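Local structure of agmatinase (Deinococcus radiodurans, 1WOG) at residues A[39-44]-A[118-123]; A[138-143]-A[224-229]; A[144-149]-A[188-193]. The protein probably hydrolyses agmatine to putrescine and urea, as an arginase-family enzyme that binds two manganese ions in each subunit. One frame throughout, in Å; residues are numbered along the deposited sequence.

Contact 1: A[39-44]-A[118-123]. With MN (manganese (II) ion), chain G.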
loop_
_atom_site.group_PDB
_atom_site.type_symbol
_atom_site.label_atom_id
_atom_site.label_comp_id
_atom_site.label_asym_id
_atom_site.label_seq_id
_atom_site.Cartn_x
_atom_site.Cartn_y
_atom_site.Cartn_z
ATOM N N ASP A 39 1.265 -6.273 21.648
ATOM C CA ASP A 39 1.135 -7.301 20.619
ATOM C C ASP A 39 2.359 -8.196 20.474
ATOM O O ASP A 39 2.523 -8.858 19.448
ATOM C CB ASP A 39 0.797 -6.681 19.251
ATOM C CG ASP A 39 1.952 -5.888 18.639
ATOM O OD1 ASP A 39 3.092 -5.962 19.150
ATOM O OD2 ASP A 39 1.716 -5.191 17.618
ATOM N N ILE A 40 3.209 -8.243 21.494
ATOM C CA ILE A 40 4.405 -9.066 21.385
ATOM C C ILE A 40 4.184 -10.535 21.728
ATOM O O ILE A 40 5.123 -11.332 21.687
ATOM C CB ILE A 40 5.559 -8.512 22.256
ATOM C CG1 ILE A 40 5.135 -8.440 23.724
ATOM C CG2 ILE A 40 5.989 -7.143 21.734
ATOM C CD1 ILE A 40 6.283 -8.104 24.673
ATOM N N ALA A 41 2.946 -10.901 22.042
ATOM C CA ALA A 41 2.650 -12.285 22.392
ATOM C C ALA A 41 2.084 -13.102 21.237
ATOM O O ALA A 41 1.996 -14.324 21.335
ATOM C CB ALA A 41 1.687 -12.333 23.587
ATOM N N LEU A 42 1.703 -12.444 20.142
ATOM C CA LEU A 42 1.149 -13.179 19.010
ATOM C C LEU A 42 2.248 -13.924 18.248
ATOM O O LEU A 42 3.420 -13.548 18.298
ATOM C CB LEU A 42 0.355 -12.233 18.094
ATOM C CG LEU A 42 1.020 -10.998 17.493
ATOM C CD1 LEU A 42 1.829 -11.389 16.261
ATOM C CD2 LEU A 42 -0.063 -10.000 17.103
ATOM N N GLY A 43 1.867 -14.989 17.549
ATOM C CA GLY A 43 2.855 -15.783 16.843
ATOM C C GLY A 43 3.017 -15.587 15.349
ATOM O O GLY A 43 3.706 -16.382 14.703
ATOM N N PHE A 44 2.414 -14.544 14.786
ATOM C CA PHE A 44 2.538 -14.334 13.351
ATOM C C PHE A 44 2.808 -12.880 12.965
ATOM O O PHE A 44 3.932 -12.402 13.071
ATOM C CB PHE A 44 1.276 -14.844 12.639
ATOM C CG PHE A 44 1.408 -14.943 11.136
ATOM C CD1 PHE A 44 0.268 -15.010 10.337
ATOM C CD2 PHE A 44 2.659 -14.963 10.521
ATOM C CE1 PHE A 44 0.369 -15.091 8.949
ATOM C CE2 PHE A 44 2.772 -15.045 9.127
ATOM C CZ PHE A 44 1.621 -15.108 8.340
ATOM N N GLY A 118 -7.582 -3.955 22.671
ATOM C CA GLY A 118 -6.286 -4.608 22.521
ATOM C C GLY A 118 -5.642 -4.118 21.232
ATOM O O GLY A 118 -6.271 -3.338 20.513
ATOM N N GLY A 119 -4.427 -4.566 20.898
ATOM C CA GLY A 119 -3.684 -5.526 21.697
ATOM C C GLY A 119 -3.987 -6.943 21.241
ATOM O O GLY A 119 -5.098 -7.204 20.774
ATOM N N ASP A 120 -3.023 -7.860 21.349
ATOM C CA ASP A 120 -3.299 -9.237 20.945
ATOM C C ASP A 120 -4.165 -9.889 22.020
ATOM O O ASP A 120 -4.399 -9.301 23.076
ATOM C CB ASP A 120 -2.001 -10.036 20.667
ATOM C CG ASP A 120 -1.116 -10.211 21.891
ATOM O OD1 ASP A 120 -1.613 -10.663 22.947
ATOM O OD2 ASP A 120 0.100 -9.914 21.781
ATOM N N HIS A 121 -4.660 -11.092 21.761
ATOM C CA HIS A 121 -5.552 -11.735 22.717
ATOM C C HIS A 121 -4.966 -12.066 24.084
ATOM O O HIS A 121 -5.713 -12.321 25.036
ATOM C CB HIS A 121 -6.172 -12.994 22.096
ATOM C CG HIS A 121 -7.613 -13.187 22.456
ATOM N ND1 HIS A 121 -8.491 -13.902 21.670
ATOM C CD2 HIS A 121 -8.337 -12.722 23.503
ATOM C CE1 HIS A 121 -9.696 -13.866 22.215
ATOM N NE2 HIS A 121 -9.630 -13.155 23.327
ATOM N N SER A 122 -3.643 -12.045 24.204
ATOM C CA SER A 122 -3.036 -12.359 25.490
ATOM C C SER A 122 -3.449 -11.347 26.558
ATOM O O SER A 122 -3.415 -11.657 27.749
ATOM C CB SER A 122 -1.507 -12.399 25.379
ATOM O OG SER A 122 -0.944 -11.094 25.418
ATOM N N VAL A 123 -3.854 -10.147 26.139
ATOM C CA VAL A 123 -4.254 -9.119 27.102
ATOM C C VAL A 123 -5.523 -9.466 27.883
ATOM O O VAL A 123 -5.776 -8.884 28.942
ATOM C CB VAL A 123 -4.465 -7.736 26.422
ATOM C CG1 VAL A 123 -3.230 -7.354 25.607
ATOM C CG2 VAL A 123 -5.713 -7.758 25.554
HETATM MN MN MN G . -8.181 -15.136 20.090
#
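The carboxylate of Asp-120 is gripped from both segments. Ala-41 N donates to Asp-120 OD2 at 3.0 Å, arriving on the syn side but 28° out of the carboxylate plane, while both lone pairs of OD1 serve Ser-122. Ser-122 OG takes the syn one, 2.6 Å from Asp-120 OD1, and Ser-122 N takes the anti one in an Asx turn that leads into the 3-10 segment 121-123. With chi1 at 64°, CG lies between the backbone N and the carbonyl carbon, which sends OD2 across to residues 39-41. The Ala-41 methyl sits beside this polar cluster, its CB 3.4 Å from Ser-122 OG. Both segments lie in the loops that follow neighbouring parallel strands, 31-36 and 114-118, of the arginase-fold sheet. Without this carboxylate, as with an alanine here, Ala-41 N and both Ser-122 donors would probably lose their acceptor and let the turn that carries His-121 shift. Leu-42 CD2 rests 4.1 Å from Asp-120 CB, on the aliphatic part of the side chain. The His-121 ring is turned away from 39-44: its ND1 binds a manganese ion at 2.0 Å, NE2 is hydrogen-bonded to Ser-227, and the ring meets that of Phe-163 nearly at right angles.

Contact 2: A[138-143]-A[224-229]. With MN (manganese (II) ion), chain H; MN (manganese (II) ion), chain G.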
loop_
_atom_site.group_PDB
_atom_site.type_symbol
_atom_site.label_atom_id
_atom_site.label_comp_id
_atom_site.label_asym_id
_atom_site.label_seq_id
_atom_site.Cartn_x
_atom_site.Cartn_y
_atom_site.Cartn_z
ATOM N N HIS A 138 -18.910 -15.570 33.571
ATOM C CA HIS A 138 -19.034 -16.280 32.303
ATOM C C HIS A 138 -18.404 -15.414 31.219
ATOM O O HIS A 138 -18.559 -14.192 31.228
ATOM C CB HIS A 138 -20.508 -16.510 31.923
ATOM C CG HIS A 138 -21.175 -17.618 32.680
ATOM N ND1 HIS A 138 -21.754 -18.701 32.057
ATOM C CD2 HIS A 138 -21.368 -17.800 34.007
ATOM C CE1 HIS A 138 -22.276 -19.505 32.966
ATOM N NE2 HIS A 138 -22.056 -18.980 34.159
ATOM N N VAL A 139 -17.686 -16.042 30.294
ATOM C CA VAL A 139 -17.095 -15.303 29.187
ATOM C C VAL A 139 -17.739 -15.782 27.895
ATOM O O VAL A 139 -17.915 -16.984 27.687
ATOM C CB VAL A 139 -15.559 -15.531 29.050
ATOM C CG1 VAL A 139 -15.067 -14.940 27.713
ATOM C CG2 VAL A 139 -14.815 -14.870 30.202
ATOM N N VAL A 140 -18.120 -14.832 27.045
ATOM C CA VAL A 140 -18.684 -15.145 25.735
ATOM C C VAL A 140 -17.610 -14.627 24.794
ATOM O O VAL A 140 -17.359 -13.428 24.712
ATOM C CB VAL A 140 -20.016 -14.418 25.483
ATOM C CG1 VAL A 140 -20.408 -14.544 24.018
ATOM C CG2 VAL A 140 -21.101 -15.037 26.358
ATOM N N GLN A 141 -16.963 -15.551 24.104
ATOM C CA GLN A 141 -15.854 -15.229 23.219
ATOM C C GLN A 141 -16.127 -15.495 21.737
ATOM O O GLN A 141 -16.522 -16.598 21.366
ATOM C CB GLN A 141 -14.641 -16.045 23.702
ATOM C CG GLN A 141 -13.544 -16.315 22.688
ATOM C CD GLN A 141 -12.559 -17.373 23.180
ATOM O OE1 GLN A 141 -12.856 -18.132 24.110
ATOM N NE2 GLN A 141 -11.394 -17.441 22.547
ATOM N N LEU A 142 -15.933 -14.475 20.898
ATOM C CA LEU A 142 -16.095 -14.633 19.451
ATOM C C LEU A 142 -14.662 -14.824 18.973
ATOM O O LEU A 142 -13.808 -13.981 19.239
ATOM C CB LEU A 142 -16.696 -13.377 18.819
ATOM C CG LEU A 142 -18.114 -13.009 19.266
ATOM C CD1 LEU A 142 -18.612 -11.846 18.440
ATOM C CD2 LEU A 142 -19.044 -14.198 19.106
ATOM N N ASP A 143 -14.390 -15.908 18.256
ATOM C CA ASP A 143 -13.008 -16.169 17.861
ATOM C C ASP A 143 -12.969 -17.337 16.900
ATOM O O ASP A 143 -13.818 -18.223 16.961
ATOM C CB ASP A 143 -12.218 -16.555 19.127
ATOM C CG ASP A 143 -10.723 -16.288 19.026
ATOM O OD1 ASP A 143 -10.120 -16.510 17.956
ATOM O OD2 ASP A 143 -10.146 -15.871 20.054
ATOM N N VAL A 224 -21.685 -11.697 32.525
ATOM C CA VAL A 224 -20.945 -11.980 31.298
ATOM C C VAL A 224 -19.925 -10.929 30.871
ATOM O O VAL A 224 -20.195 -9.733 30.889
ATOM C CB VAL A 224 -21.934 -12.196 30.117
ATOM C CG1 VAL A 224 -21.176 -12.270 28.783
ATOM C CG2 VAL A 224 -22.734 -13.474 30.338
ATOM N N TYR A 225 -18.754 -11.412 30.471
ATOM C CA TYR A 225 -17.670 -10.571 29.975
ATOM C C TYR A 225 -17.547 -10.948 28.501
ATOM O O TYR A 225 -17.472 -12.133 28.179
ATOM C CB TYR A 225 -16.366 -10.918 30.698
ATOM C CG TYR A 225 -15.134 -10.197 30.186
ATOM C CD1 TYR A 225 -14.668 -9.037 30.814
ATOM C CD2 TYR A 225 -14.412 -10.695 29.098
ATOM C CE1 TYR A 225 -13.514 -8.396 30.376
ATOM C CE2 TYR A 225 -13.253 -10.059 28.649
ATOM C CZ TYR A 225 -12.809 -8.912 29.293
ATOM O OH TYR A 225 -11.660 -8.283 28.864
ATOM N N PHE A 226 -17.549 -9.953 27.617
ATOM C CA PHE A 226 -17.426 -10.193 26.182
ATOM C C PHE A 226 -15.984 -10.068 25.719
ATOM O O PHE A 226 -15.328 -9.056 25.979
ATOM C CB PHE A 226 -18.238 -9.169 25.379
ATOM C CG PHE A 226 -19.721 -9.383 25.424
ATOM C CD1 PHE A 226 -20.572 -8.317 25.688
ATOM C CD2 PHE A 226 -20.270 -10.629 25.154
ATOM C CE1 PHE A 226 -21.954 -8.488 25.679
ATOM C CE2 PHE A 226 -21.655 -10.813 25.142
ATOM C CZ PHE A 226 -22.496 -9.737 25.404
ATOM N N SER A 227 -15.498 -11.091 25.027
ATOM C CA SER A 227 -14.154 -11.040 24.470
ATOM C C SER A 227 -14.304 -11.227 22.968
ATOM O O SER A 227 -14.597 -12.326 22.493
ATOM C CB SER A 227 -13.256 -12.137 25.044
ATOM O OG SER A 227 -11.934 -11.948 24.574
ATOM N N VAL A 228 -14.116 -10.144 22.221
ATOM C CA VAL A 228 -14.249 -10.195 20.771
ATOM C C VAL A 228 -12.907 -10.157 20.049
ATOM O O VAL A 228 -12.211 -9.138 20.049
ATOM C CB VAL A 228 -15.124 -9.023 20.254
ATOM C CG1 VAL A 228 -15.322 -9.134 18.736
ATOM C CG2 VAL A 228 -16.470 -9.031 20.970
ATOM N N ASP A 229 -12.543 -11.290 19.459
ATOM C CA ASP A 229 -11.318 -11.408 18.672
ATOM C C ASP A 229 -11.824 -11.156 17.254
ATOM O O ASP A 229 -12.654 -11.915 16.751
ATOM C CB ASP A 229 -10.755 -12.831 18.778
ATOM C CG ASP A 229 -9.499 -13.027 17.948
ATOM O OD1 ASP A 229 -9.359 -12.363 16.902
ATOM O OD2 ASP A 229 -8.660 -13.866 18.333
HETATM MN MN MN H . -8.337 -15.701 16.952
HETATM MN MN MN G . -8.181 -15.136 20.090
#
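Val-140 is the bump that fills the notch between Val-224 and Phe-226 on the neighbouring parallel strand. Its CG2 meets Val-224 CG1 at 3.7 Å, and its CB lies 3.8 Å from Phe-226 CD2, at the edge of the ring and near its plane. The valine's chi1 of 168° splits the work: CG1 runs alongside the phenylalanine ring, while CG2, anti to the carbonyl carbon, reaches back to Val-224. Farther along the same face the fit is looser, with Leu-142 CD1 4.3 Å from Val-228 CG1. On the other face Val-139 CG2 comes 4.3 Å from Tyr-225 CB, oblique to the ring, and Gln-141 is paired with the small Ser-227. Five backbone hydrogen bonds, from Tyr-225 N to His-138 O through Asp-229 N to Leu-142 O, hold this register. It brings Asp-143 and Asp-229 together at the strand ends, carboxylate planes 64° apart. Asp-229 OD2 bridges the two manganese ions, whereas Asp-143 spans them with one oxygen each: OD1 binds one ion at 2.2 Å, OD2 the other at 2.1 Å. Gln-141 NE2 hydrogen-bonds to Asp-143 OD2 from above the carboxylate plane, and its OE1 is bonded to Thr-178. Helix 251-264 covers Leu-142 and Phe-226, and strands 173-181 and 266-273 flank the pair, placing it inside the sheet.

Contact 3: A[144-149]-A[188-193]. With MN (manganese (II) ion), chain H; MN (manganese (II) ion), chain G; 16D (hexane-1,6-diamine), chain I.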
loop_
_atom_site.group_PDB
_atom_site.type_symbol
_atom_site.label_atom_id
_atom_site.label_comp_id
_atom_site.label_asym_id
_atom_site.label_seq_id
_atom_site.Cartn_x
_atom_site.Cartn_y
_atom_site.Cartn_z
ATOM N N ALA A 144 -11.979 -17.342 16.016
ATOM C CA ALA A 144 -11.809 -18.451 15.102
ATOM C C ALA A 144 -10.994 -19.487 15.871
ATOM O O ALA A 144 -10.962 -20.652 15.499
ATOM C CB ALA A 144 -11.040 -18.007 13.858
ATOM N N HIS A 145 -10.338 -19.048 16.943
ATOM C CA HIS A 145 -9.486 -19.931 17.749
ATOM C C HIS A 145 -9.977 -20.087 19.193
ATOM O O HIS A 145 -10.695 -19.233 19.707
ATOM C CB HIS A 145 -8.044 -19.400 17.748
ATOM C CG HIS A 145 -7.575 -18.920 16.405
ATOM N ND1 HIS A 145 -7.699 -17.609 15.998
ATOM C CD2 HIS A 145 -6.994 -19.579 15.375
ATOM C CE1 HIS A 145 -7.214 -17.480 14.775
ATOM N NE2 HIS A 145 -6.779 -18.661 14.375
ATOM N N LEU A 146 -9.576 -21.174 19.853
ATOM C CA LEU A 146 -10.015 -21.430 21.225
ATOM C C LEU A 146 -9.237 -20.645 22.282
ATOM O O LEU A 146 -9.822 -20.154 23.243
ATOM C CB LEU A 146 -9.940 -22.936 21.528
ATOM C CG LEU A 146 -10.549 -23.395 22.859
ATOM C CD1 LEU A 146 -12.045 -23.102 22.874
ATOM C CD2 LEU A 146 -10.299 -24.888 23.047
ATOM N N ASP A 147 -7.924 -20.527 22.101
ATOM C CA ASP A 147 -7.072 -19.802 23.045
ATOM C C ASP A 147 -7.143 -20.351 24.471
ATOM O O ASP A 147 -7.203 -19.589 25.446
ATOM C CB ASP A 147 -7.423 -18.308 23.049
ATOM C CG ASP A 147 -7.120 -17.634 21.719
ATOM O OD1 ASP A 147 -6.402 -18.236 20.897
ATOM O OD2 ASP A 147 -7.590 -16.501 21.497
ATOM N N PHE A 148 -7.122 -21.674 24.590
ATOM C CA PHE A 148 -7.168 -22.326 25.895
ATOM C C PHE A 148 -5.963 -23.261 26.045
ATOM O O PHE A 148 -6.015 -24.260 26.768
ATOM C CB PHE A 148 -8.466 -23.126 26.047
ATOM C CG PHE A 148 -8.849 -23.381 27.479
ATOM C CD1 PHE A 148 -9.163 -22.321 28.320
ATOM C CD2 PHE A 148 -8.865 -24.674 27.995
ATOM C CE1 PHE A 148 -9.485 -22.542 29.662
ATOM C CE2 PHE A 148 -9.184 -24.902 29.331
ATOM C CZ PHE A 148 -9.492 -23.836 30.164
ATOM N N THR A 149 -4.877 -22.918 25.361
ATOM C CA THR A 149 -3.652 -23.714 25.396
ATOM C C THR A 149 -2.813 -23.434 26.642
ATOM O O THR A 149 -2.753 -22.305 27.126
ATOM C CB THR A 149 -2.803 -23.440 24.134
ATOM O OG1 THR A 149 -3.459 -24.012 22.997
ATOM C CG2 THR A 149 -1.401 -24.037 24.268
ATOM N N PRO A 188 -5.428 -30.317 20.646
ATOM C CA PRO A 188 -6.330 -31.318 21.236
ATOM C C PRO A 188 -6.431 -31.309 22.760
ATOM O O PRO A 188 -7.483 -31.623 23.315
ATOM C CB PRO A 188 -5.782 -32.640 20.699
ATOM C CG PRO A 188 -4.319 -32.372 20.610
ATOM C CD PRO A 188 -4.261 -30.969 20.022
ATOM N N GLU A 189 -5.339 -30.961 23.433
ATOM C CA GLU A 189 -5.334 -30.917 24.892
ATOM C C GLU A 189 -6.204 -29.747 25.345
ATOM O O GLU A 189 -6.989 -29.872 26.283
ATOM C CB GLU A 189 -3.901 -30.743 25.407
ATOM C CG GLU A 189 -3.706 -30.956 26.914
ATOM C CD GLU A 189 -4.225 -29.813 27.769
ATOM O OE1 GLU A 189 -4.183 -28.644 27.313
ATOM O OE2 GLU A 189 -4.653 -30.078 28.915
ATOM N N ALA A 190 -6.071 -28.618 24.652
ATOM C CA ALA A 190 -6.835 -27.418 24.974
ATOM C C ALA A 190 -8.335 -27.648 24.789
ATOM O O ALA A 190 -9.135 -27.302 25.664
ATOM C CB ALA A 190 -6.369 -26.252 24.102
ATOM N N VAL A 191 -8.711 -28.228 23.652
ATOM C CA VAL A 191 -10.119 -28.501 23.371
ATOM C C VAL A 191 -10.697 -29.478 24.393
ATOM O O VAL A 191 -11.768 -29.245 24.942
ATOM C CB VAL A 191 -10.306 -29.088 21.953
ATOM C CG1 VAL A 191 -11.757 -29.490 21.727
ATOM C CG2 VAL A 191 -9.879 -28.057 20.912
ATOM N N ALA A 192 -9.983 -30.571 24.655
ATOM C CA ALA A 192 -10.467 -31.561 25.614
ATOM C C ALA A 192 -10.540 -30.987 27.030
ATOM O O ALA A 192 -11.486 -31.270 27.768
ATOM C CB ALA A 192 -9.577 -32.803 25.588
ATOM N N ALA A 193 -9.549 -30.184 27.408
ATOM C CA ALA A 193 -9.538 -29.575 28.734
ATOM C C ALA A 193 -10.735 -28.633 28.853
ATOM O O ALA A 193 -11.462 -28.656 29.848
ATOM C CB ALA A 193 -8.236 -28.802 28.957
HETATM MN MN MN H . -8.337 -15.701 16.952
HETATM MN MN MN G . -8.181 -15.136 20.090
HETATM N N1 16D I . -5.914 -21.547 20.521
HETATM C C1 16D I . -4.589 -21.602 19.814
HETATM C C2 16D I . -4.486 -20.481 18.755
HETATM C C3 16D I . -4.987 -19.168 19.268
HETATM C C4 16D I . -4.403 -17.986 18.602
HETATM C C5 16D I . -4.987 -16.810 19.232
HETATM C C6 16D I . -5.509 -15.764 18.615
HETATM N N2 16D I . -5.156 -15.543 17.357
#
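Leu-146 and Phe-148 meet the helix mainly by van der Waals contact. Leu-146 reaches it through one branch: CG lies anti to the backbone N (chi1 -172°), and CD2 lodges 3.6 Å from Val-191 CA and 3.8 Å from Val-191 CG2. Phe-148 presents the edge of its ring, with CD2 3.5 Å from Ala-190 O and near the ring plane, and CE2 4.0 Å from Ala-193 CB. Beside them, the Ala-190 methyl is pressed against the loop backbone, its CB 3.3 Å from Phe-148 O. Thr-149 OG1 touches the same methyl, though its polar partner is Asp-187.

No hydrogen bond runs directly across the contact. Arg-164 makes a bridge instead, bonding to Phe-148 O and forming a salt bridge with Glu-189.

The loop continues the DAHxD metal-binding sequence of the arginase family, and its alternation explains the division of labour: Leu-146 and Phe-148 face helix 188-196, whereas Asp-147, whose backbone takes a left-handed conformation, has its CB directed away from the helix, and its OD2 binds one manganese ion at 2.0 Å. His-145 ND1 binds the other at 2.2 Å.

Ligand contacts fall on this metal-bearing side. Hexane-1,6-diamine runs past His-145 with C4 over one face of the imidazole, and its C3 lies 3.4 Å from His-145 CB. The placement of Asp-147 OD1 against the diamine is doubtful. On the helix side, Val-191 also packs on Ile-201 and on Leu-69 of the third subunit.

Overall arrangement
All three contacts contribute ligands to one dinuclear manganese site, their centres about 15 to 17 Å apart. Contact 1 closes before contact 2 opens, and contact 3 is nested inside the loop that contact 2 closes. All lie in the arginase-family region, around one eight-stranded parallel sheet. Contact 2 pairs two adjacent inner strands, contact 1 joins loops following 31-36 and 114-118, and contact 3 seats the loop after 137-142 on helix 188-196. Side chains also link them: His-121 and Ser-227 tie contact 1 to contact 2, and Gln-141 NE2 probably bonds to Leu-146 O of contact 3. Ligands from three separate parts of the sequence are gathered at the C-terminal ends of the strands, with Asp-231 completing the set.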